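Local coordinates for protein ulvan Lyase-PL25 (Pseudoalteromonas sp. PLSV, PDB 5UAM) that cleaves ulvan, the sulfated rhamnose and uronic acid polysaccharide of green seaweed cell walls, as a zinc-containing beta-propeller lyase, at residues 220-225 / 238-243; 255-260 / 301-306. All blocks are in the same frame, centred on the assembly; numbering follows the deposited sequence.

Interaction 1 (220-225 / 238-243); sequences SWYAWA and DYHVCW. With ZN (zinc ion), chain D; PO4 (phosphate ion), chain E.
Trp221 and Tyr239 meet across the two arms of an antiparallel beta hairpin, strands 217-227 and 232-243, in the beta-propeller fold. They form a non-hydrogen-bonded pair, and their rings make a T-shaped contact: Tyr239 turns the CD1 edge of its phenol toward one face of the indole, with the planes at 73° and the centroids of the two six-membered rings 5.1 Å apart. Arg287 and Ala290 of helix 287-293 also pack on the indole. Hydrogen-bonded pairs lie to either side of this one. Tyr222 and Asp238 are joined by two sound bonds; between Ser220 and His240 the bonds are unequal, His240 N donating to Ser220 O at 2.8 Å whereas the return bond from Ser220 N is weak.

The side chains of these flanking pairs share the sheet face opposite Trp221 and Tyr239. There Tyr222 and His240 run side by side in the same direction, and CB of His240 touches the tyrosine edge at CE1 (3.7 Å). With CG anti to its own backbone N (chi1 169°), His240 extends its imidazole past Ser220, whose OG, hydrogen-bonded to His184 O, lies in the ring plane, 3.3 Å from His240 CD2. The outer nitrogen, His240 NE2, binds zinc; Cys242 SG, His184 and His254 complete the site. His240 ND1 donates to Glu257 O, which helps fix the ring's rotation. Tyr222, a substrate-binding residue in a near-identical protein, reaches a phosphate ion, probably from the crystallisation liquor, held also by His99, His119, Arg180 and His184: its OH donates to phosphate O2 at 2.6 Å, with that oxygen in the phenol plane.

Interaction 2 (255-260 / 301-306); sequences TTERHD and ELWTFN. With EDO (1,2-ethanediol), chain M; EDO (1,2-ethanediol), chain H.
With CG anti to the carbonyl carbon in both Trp303 (chi1 -72°) and His259 (chi1 -56°), the indole packs against residues 255-257 while the imidazole reaches Leu302. One indole face receives the backbone of Glu257 in a CH-pi contact, Glu257 CA standing 3.6 Å from the centroid of the Trp303 six-membered ring, almost directly over its centre. The extended Glu257 side chain then crosses the indole at about a right angle, its carboxylate nearly parallel to the ring. Thr255 OG1 accepts from Glu257 N, forming an ST turn.

The His259 ring is gripped at both nitrogens: ND1 donates to Leu302 O at 2.9 Å, and NE2 donates to the anti lone pair of Glu257 OE2 at 2.7 Å, each acceptor close to the ring plane. The backbone bond from Thr304 N to Arg258 O (2.9 Å) ties the strands beside it. Arg258, bent at chi3, runs alongside Phe305 and lays one guanidinium face over Phe305 CA; NH1 and NH2 donate to the two hydroxyl oxygens of one ethanediol, and NE makes a salt bridge with Asp238. A water donates to both Thr256 O and Thr304 O, bridging the two segments.

The short segments 258-260 and 303-306 cross at 85°, joining the starts of two strands from different sheets: 258-267 pairs with 232-243, and 303-311 is an edge strand antiparallel to 317-324.

Interaction 1 is complete in the chain before the first segment of interaction 2 begins, and their centres lie about 9 Å apart. Strand 232-243 of interaction 1 is followed by, and paired in the same sheet with, strand 258-267 of interaction 2; strand 303-311 brings in the next four-stranded sheet. The two contacts touch directly. Asp238 OD2 approaches Thr304 OG1 at 2.7 Å, a probable hydrogen bond, and Tyr222 and Arg258 form a cation-pi pair. Interaction 2 thus joins the sheet bearing Tyr222 and two of the zinc ligands, His240 and Cys242, to its neighbour in the propeller, with Arg258 near the phosphate, which probably marks the substrate pocket.

Interaction 1 (220-225 / 238-243)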
loop_
_atom_site.group_PDB
_atom_site.type_symbol
_atom_site.label_atom_id
_atom_site.label_comp_id
_atom_site.label_asym_id
_atom_site.label_seq_id
_atom_site.Cartn_x
_atom_site.Cartn_y
_atom_site.Cartn_z
ATOM N N SER A 220 1.012 7.719 16.959
ATOM C CA SER A 220 1.598 6.988 15.846
ATOM C C SER A 220 0.539 6.887 14.761
ATOM O O SER A 220 -0.656 7.038 15.031
ATOM C CB SER A 220 2.048 5.612 16.347
ATOM O OG SER A 220 2.730 4.850 15.379
ATOM N N TRP A 221 0.979 6.633 13.525
ATOM C CA TRP A 221 0.083 6.763 12.379
ATOM C C TRP A 221 0.363 5.708 11.317
ATOM O O TRP A 221 1.459 5.161 11.230
ATOM C CB TRP A 221 0.278 8.119 11.700
ATOM C CG TRP A 221 0.067 9.287 12.603
ATOM C CD1 TRP A 221 1.033 10.024 13.271
ATOM C CD2 TRP A 221 -1.189 9.893 12.926
ATOM N NE1 TRP A 221 0.436 11.035 13.978
ATOM C CE2 TRP A 221 -0.925 10.977 13.788
ATOM C CE3 TRP A 221 -2.514 9.626 12.564
ATOM C CZ2 TRP A 221 -1.937 11.791 14.288
ATOM C CZ3 TRP A 221 -3.521 10.427 13.069
ATOM C CH2 TRP A 221 -3.231 11.499 13.922
ATOM N N TYR A 222 -0.639 5.510 10.453
ATOM C CA TYR A 222 -0.456 4.763 9.209
ATOM C C TYR A 222 -1.181 5.511 8.101
ATOM O O TYR A 222 -2.366 5.830 8.235
ATOM C CB TYR A 222 -1.030 3.342 9.320
ATOM C CG TYR A 222 -0.243 2.463 10.262
ATOM C CD1 TYR A 222 -0.561 2.431 11.621
ATOM C CD2 TYR A 222 0.810 1.678 9.822
ATOM C CE1 TYR A 222 0.164 1.652 12.507
ATOM C CE2 TYR A 222 1.536 0.905 10.685
ATOM C CZ TYR A 222 1.190 0.862 12.043
ATOM O OH TYR A 222 1.913 0.092 12.923
ATOM N N ALA A 223 -0.475 5.792 7.010
ATOM C CA ALA A 223 -1.009 6.640 5.951
ATOM C C ALA A 223 -0.942 5.936 4.604
ATOM O O ALA A 223 -0.101 5.069 4.372
ATOM C CB ALA A 223 -0.220 7.962 5.863
ATOM N N TRP A 224 -1.843 6.336 3.714
ATOM C CA TRP A 224 -1.862 5.925 2.321
ATOM C C TRP A 224 -2.005 7.183 1.482
ATOM O O TRP A 224 -3.008 7.913 1.597
ATOM C CB TRP A 224 -3.016 4.969 2.048
ATOM C CG TRP A 224 -2.948 4.200 0.758
ATOM C CD1 TRP A 224 -2.461 2.932 0.589
ATOM C CD2 TRP A 224 -3.387 4.632 -0.537
ATOM N NE1 TRP A 224 -2.587 2.543 -0.716
ATOM C CE2 TRP A 224 -3.156 3.571 -1.429
ATOM C CE3 TRP A 224 -3.969 5.806 -1.028
ATOM C CZ2 TRP A 224 -3.469 3.656 -2.780
ATOM C CZ3 TRP A 224 -4.274 5.872 -2.374
ATOM C CH2 TRP A 224 -4.027 4.827 -3.218
ATOM N N ALA A 225 -0.999 7.441 0.656
ATOM C CA ALA A 225 -0.958 8.612 -0.200
ATOM C C ALA A 225 -1.134 8.206 -1.646
ATOM O O ALA A 225 -0.511 7.248 -2.114
ATOM C CB ALA A 225 0.381 9.328 -0.055
ATOM N N ASP A 238 -5.008 6.261 9.429
ATOM C CA ASP A 238 -5.573 5.924 10.735
ATOM C C ASP A 238 -4.538 6.160 11.828
ATOM O O ASP A 238 -3.345 6.353 11.569
ATOM C CB ASP A 238 -6.225 4.516 10.801
ATOM C CG ASP A 238 -5.250 3.342 10.615
ATOM O OD1 ASP A 238 -4.204 3.465 9.969
ATOM O OD2 ASP A 238 -5.588 2.231 11.110
ATOM N N TYR A 239 -5.036 6.188 13.059
ATOM C CA TYR A 239 -4.234 6.506 14.234
ATOM C C TYR A 239 -3.910 5.250 15.032
ATOM O O TYR A 239 -4.804 4.454 15.329
ATOM C CB TYR A 239 -4.975 7.503 15.113
ATOM C CG TYR A 239 -4.267 7.809 16.415
ATOM C CD1 TYR A 239 -3.219 8.700 16.456
ATOM C CD2 TYR A 239 -4.690 7.239 17.608
ATOM C CE1 TYR A 239 -2.583 8.991 17.642
ATOM C CE2 TYR A 239 -4.058 7.528 18.810
ATOM C CZ TYR A 239 -3.005 8.415 18.817
ATOM O OH TYR A 239 -2.387 8.700 20.006
ATOM N N HIS A 240 -2.641 5.093 15.389
ATOM C CA HIS A 240 -2.167 3.998 16.230
ATOM C C HIS A 240 -1.909 4.535 17.640
ATOM O O HIS A 240 -1.101 5.456 17.827
ATOM C CB HIS A 240 -0.902 3.393 15.607
ATOM C CG HIS A 240 -0.170 2.431 16.489
ATOM N ND1 HIS A 240 -0.795 1.404 17.164
ATOM C CD2 HIS A 240 1.145 2.332 16.788
ATOM C CE1 HIS A 240 0.107 0.722 17.851
ATOM N NE2 HIS A 240 1.296 1.257 17.630
ATOM N N VAL A 241 -2.625 3.979 18.619
ATOM C CA VAL A 241 -2.348 4.208 20.037
ATOM C C VAL A 241 -1.139 3.341 20.361
ATOM O O VAL A 241 -1.275 2.130 20.544
ATOM C CB VAL A 241 -3.533 3.823 20.929
ATOM C CG1 VAL A 241 -3.276 4.308 22.365
ATOM C CG2 VAL A 241 -4.869 4.323 20.376
ATOM N N CYS A 242 0.040 3.941 20.440
ATOM C CA CYS A 242 1.269 3.175 20.597
ATOM C C CYS A 242 1.618 3.146 22.083
ATOM O O CYS A 242 2.309 4.021 22.615
ATOM C CB CYS A 242 2.377 3.749 19.724
ATOM S SG CYS A 242 3.842 2.703 19.700
ATOM N N TRP A 243 1.138 2.109 22.761
ATOM C CA TRP A 243 1.211 2.031 24.213
ATOM C C TRP A 243 2.621 1.700 24.687
ATOM O O TRP A 243 3.325 0.893 24.070
ATOM C CB TRP A 243 0.282 0.924 24.715
ATOM C CG TRP A 243 -1.182 1.244 24.645
ATOM C CD1 TRP A 243 -2.082 0.813 23.700
ATOM C CD2 TRP A 243 -1.921 2.053 25.562
ATOM N NE1 TRP A 243 -3.336 1.302 23.990
ATOM C CE2 TRP A 243 -3.262 2.068 25.122
ATOM C CE3 TRP A 243 -1.582 2.768 26.713
ATOM C CZ2 TRP A 243 -4.263 2.764 25.807
ATOM C CZ3 TRP A 243 -2.582 3.457 27.388
ATOM C CH2 TRP A 243 -3.897 3.464 26.920
HETATM ZN ZN ZN D . 3.126 0.914 18.470
HETATM P P PO4 E . 4.702 -2.208 11.842
HETATM O O1 PO4 E . 4.598 -2.735 13.259
HETATM O O2 PO4 E . 3.950 -0.948 11.704
HETATM O O3 PO4 E . 4.087 -3.281 10.975
HETATM O O4 PO4 E . 6.178 -1.970 11.540
#

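Interaction 2 (255-260 / 301-306)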
loop_
_atom_site.group_PDB
_atom_site.type_symbol
_atom_site.label_atom_id
_atom_site.label_comp_id
_atom_site.label_asym_id
_atom_site.label_seq_id
_atom_site.Cartn_x
_atom_site.Cartn_y
_atom_site.Cartn_z
ATOM N N THR A 255 0.087 -3.123 21.737
ATOM C CA THR A 255 -0.674 -3.919 20.780
ATOM C C THR A 255 -0.665 -3.223 19.421
ATOM O O THR A 255 0.009 -2.201 19.238
ATOM C CB THR A 255 -2.132 -4.045 21.239
ATOM O OG1 THR A 255 -2.712 -2.738 21.239
ATOM C CG2 THR A 255 -2.240 -4.699 22.636
ATOM N N THR A 256 -1.445 -3.733 18.465
ATOM C CA THR A 256 -1.622 -3.056 17.185
ATOM C C THR A 256 -2.829 -2.124 17.173
ATOM O O THR A 256 -3.317 -1.776 16.094
ATOM C CB THR A 256 -1.771 -4.065 16.040
ATOM O OG1 THR A 256 -2.946 -4.851 16.246
ATOM C CG2 THR A 256 -0.567 -4.978 15.960
ATOM N N GLU A 257 -3.308 -1.700 18.345
ATOM C CA GLU A 257 -4.511 -0.880 18.437
ATOM C C GLU A 257 -4.439 0.337 17.529
ATOM O O GLU A 257 -3.543 1.177 17.661
ATOM C CB GLU A 257 -4.706 -0.430 19.886
ATOM C CG GLU A 257 -6.018 0.309 20.088
ATOM C CD GLU A 257 -6.308 0.688 21.531
ATOM O OE1 GLU A 257 -5.634 0.173 22.458
ATOM O OE2 GLU A 257 -7.254 1.483 21.743
ATOM N N ARG A 258 -5.407 0.444 16.621
ATOM C CA ARG A 258 -5.551 1.588 15.737
ATOM C C ARG A 258 -7.030 1.919 15.671
ATOM O O ARG A 258 -7.872 1.036 15.816
ATOM C CB ARG A 258 -5.043 1.275 14.319
ATOM C CG ARG A 258 -3.556 0.943 14.265
ATOM C CD ARG A 258 -3.181 0.001 13.117
ATOM N NE ARG A 258 -3.410 0.586 11.798
ATOM C CZ ARG A 258 -2.789 0.210 10.679
ATOM N NH1 ARG A 258 -1.889 -0.755 10.693
ATOM N NH2 ARG A 258 -3.067 0.851 9.550
ATOM N N HIS A 259 -7.351 3.195 15.463
ATOM C CA HIS A 259 -8.738 3.605 15.319
ATOM C C HIS A 259 -8.857 4.712 14.288
ATOM O O HIS A 259 -7.909 5.457 14.030
ATOM C CB HIS A 259 -9.315 4.182 16.602
ATOM C CG HIS A 259 -9.204 3.273 17.774
ATOM N ND1 HIS A 259 -9.984 2.147 17.924
ATOM C CD2 HIS A 259 -8.405 3.332 18.865
ATOM C CE1 HIS A 259 -9.649 1.535 19.047
ATOM N NE2 HIS A 259 -8.697 2.238 19.636
ATOM N N ASP A 260 -10.076 4.829 13.764
ATOM C CA ASP A 260 -10.570 5.989 13.019
ATOM C C ASP A 260 -9.921 6.114 11.651
ATOM O O ASP A 260 -9.016 5.349 11.296
ATOM C CB ASP A 260 -10.414 7.280 13.841
ATOM C CG ASP A 260 -11.080 7.185 15.207
ATOM O OD1 ASP A 260 -12.050 6.405 15.387
ATOM O OD2 ASP A 260 -10.639 7.915 16.132
ATOM N N GLU A 301 -14.908 1.740 19.183
ATOM C CA GLU A 301 -13.948 0.802 19.743
ATOM C C GLU A 301 -13.386 -0.155 18.695
ATOM O O GLU A 301 -12.497 -0.948 19.024
ATOM C CB GLU A 301 -14.601 0.004 20.873
ATOM C CG GLU A 301 -14.913 0.862 22.094
ATOM C CD GLU A 301 -15.590 0.098 23.201
ATOM O OE1 GLU A 301 -15.754 -1.134 23.064
ATOM O OE2 GLU A 301 -15.966 0.736 24.211
ATOM N N LEU A 302 -13.866 -0.107 17.459
ATOM C CA LEU A 302 -13.333 -0.998 16.440
ATOM C C LEU A 302 -11.879 -0.652 16.152
ATOM O O LEU A 302 -11.499 0.521 16.101
ATOM C CB LEU A 302 -14.130 -0.889 15.148
ATOM C CG LEU A 302 -15.604 -1.273 15.247
ATOM C CD1 LEU A 302 -16.240 -1.073 13.895
ATOM C CD2 LEU A 302 -15.776 -2.704 15.736
ATOM N N TRP A 303 -11.067 -1.689 15.948
ATOM C CA TRP A 303 -9.674 -1.538 15.569
ATOM C C TRP A 303 -9.553 -1.511 14.047
ATOM O O TRP A 303 -10.206 -2.291 13.337
ATOM C CB TRP A 303 -8.849 -2.700 16.111
ATOM C CG TRP A 303 -8.620 -2.675 17.594
ATOM C CD1 TRP A 303 -9.396 -2.067 18.552
ATOM C CD2 TRP A 303 -7.523 -3.277 18.301
ATOM N NE1 TRP A 303 -8.843 -2.258 19.794
ATOM C CE2 TRP A 303 -7.695 -2.995 19.663
ATOM C CE3 TRP A 303 -6.408 -4.025 17.902
ATOM C CZ2 TRP A 303 -6.805 -3.444 20.639
ATOM C CZ3 TRP A 303 -5.528 -4.471 18.872
ATOM C CH2 TRP A 303 -5.726 -4.174 20.220
ATOM N N THR A 304 -8.695 -0.626 13.545
ATOM C CA THR A 304 -8.592 -0.373 12.113
ATOM C C THR A 304 -7.303 -0.906 11.505
ATOM O O THR A 304 -6.313 -1.199 12.186
ATOM C CB THR A 304 -8.700 1.128 11.816
ATOM O OG1 THR A 304 -7.786 1.831 12.662
ATOM C CG2 THR A 304 -10.122 1.603 12.074
ATOM N N PHE A 305 -7.352 -1.041 10.191
ATOM C CA PHE A 305 -6.189 -1.307 9.363
ATOM C C PHE A 305 -6.447 -0.525 8.095
ATOM O O PHE A 305 -7.493 -0.694 7.460
ATOM C CB PHE A 305 -6.051 -2.809 9.066
ATOM C CG PHE A 305 -4.819 -3.176 8.272
ATOM C CD1 PHE A 305 -3.596 -3.308 8.898
ATOM C CD2 PHE A 305 -4.905 -3.407 6.908
ATOM C CE1 PHE A 305 -2.466 -3.652 8.158
ATOM C CE2 PHE A 305 -3.787 -3.754 6.190
ATOM C CZ PHE A 305 -2.589 -3.873 6.816
ATOM N N ASN A 306 -5.554 0.392 7.779
ATOM C CA ASN A 306 -5.842 1.369 6.750
ATOM C C ASN A 306 -5.990 0.724 5.371
ATOM O O ASN A 306 -5.470 -0.369 5.083
ATOM C CB ASN A 306 -4.754 2.439 6.736
ATOM C CG ASN A 306 -5.196 3.702 6.087
ATOM O OD1 ASN A 306 -6.357 4.066 6.138
ATOM N ND2 ASN A 306 -4.248 4.396 5.470
HETATM C C1 EDO M . 0.434 -0.920 7.220
HETATM O O1 EDO M . 0.027 -1.268 8.543
HETATM C C2 EDO M . -0.808 -0.519 6.464
HETATM O O2 EDO M . -1.434 0.616 7.035
HETATM C C1 EDO H . -3.496 -5.460 11.949
HETATM O O1 EDO H . -4.657 -5.892 11.207
HETATM C C2 EDO H . -3.822 -4.296 12.895
HETATM O O2 EDO H . -4.554 -4.752 14.053
HETATM O O HOH W 1 -5.670 -2.260 14.705
#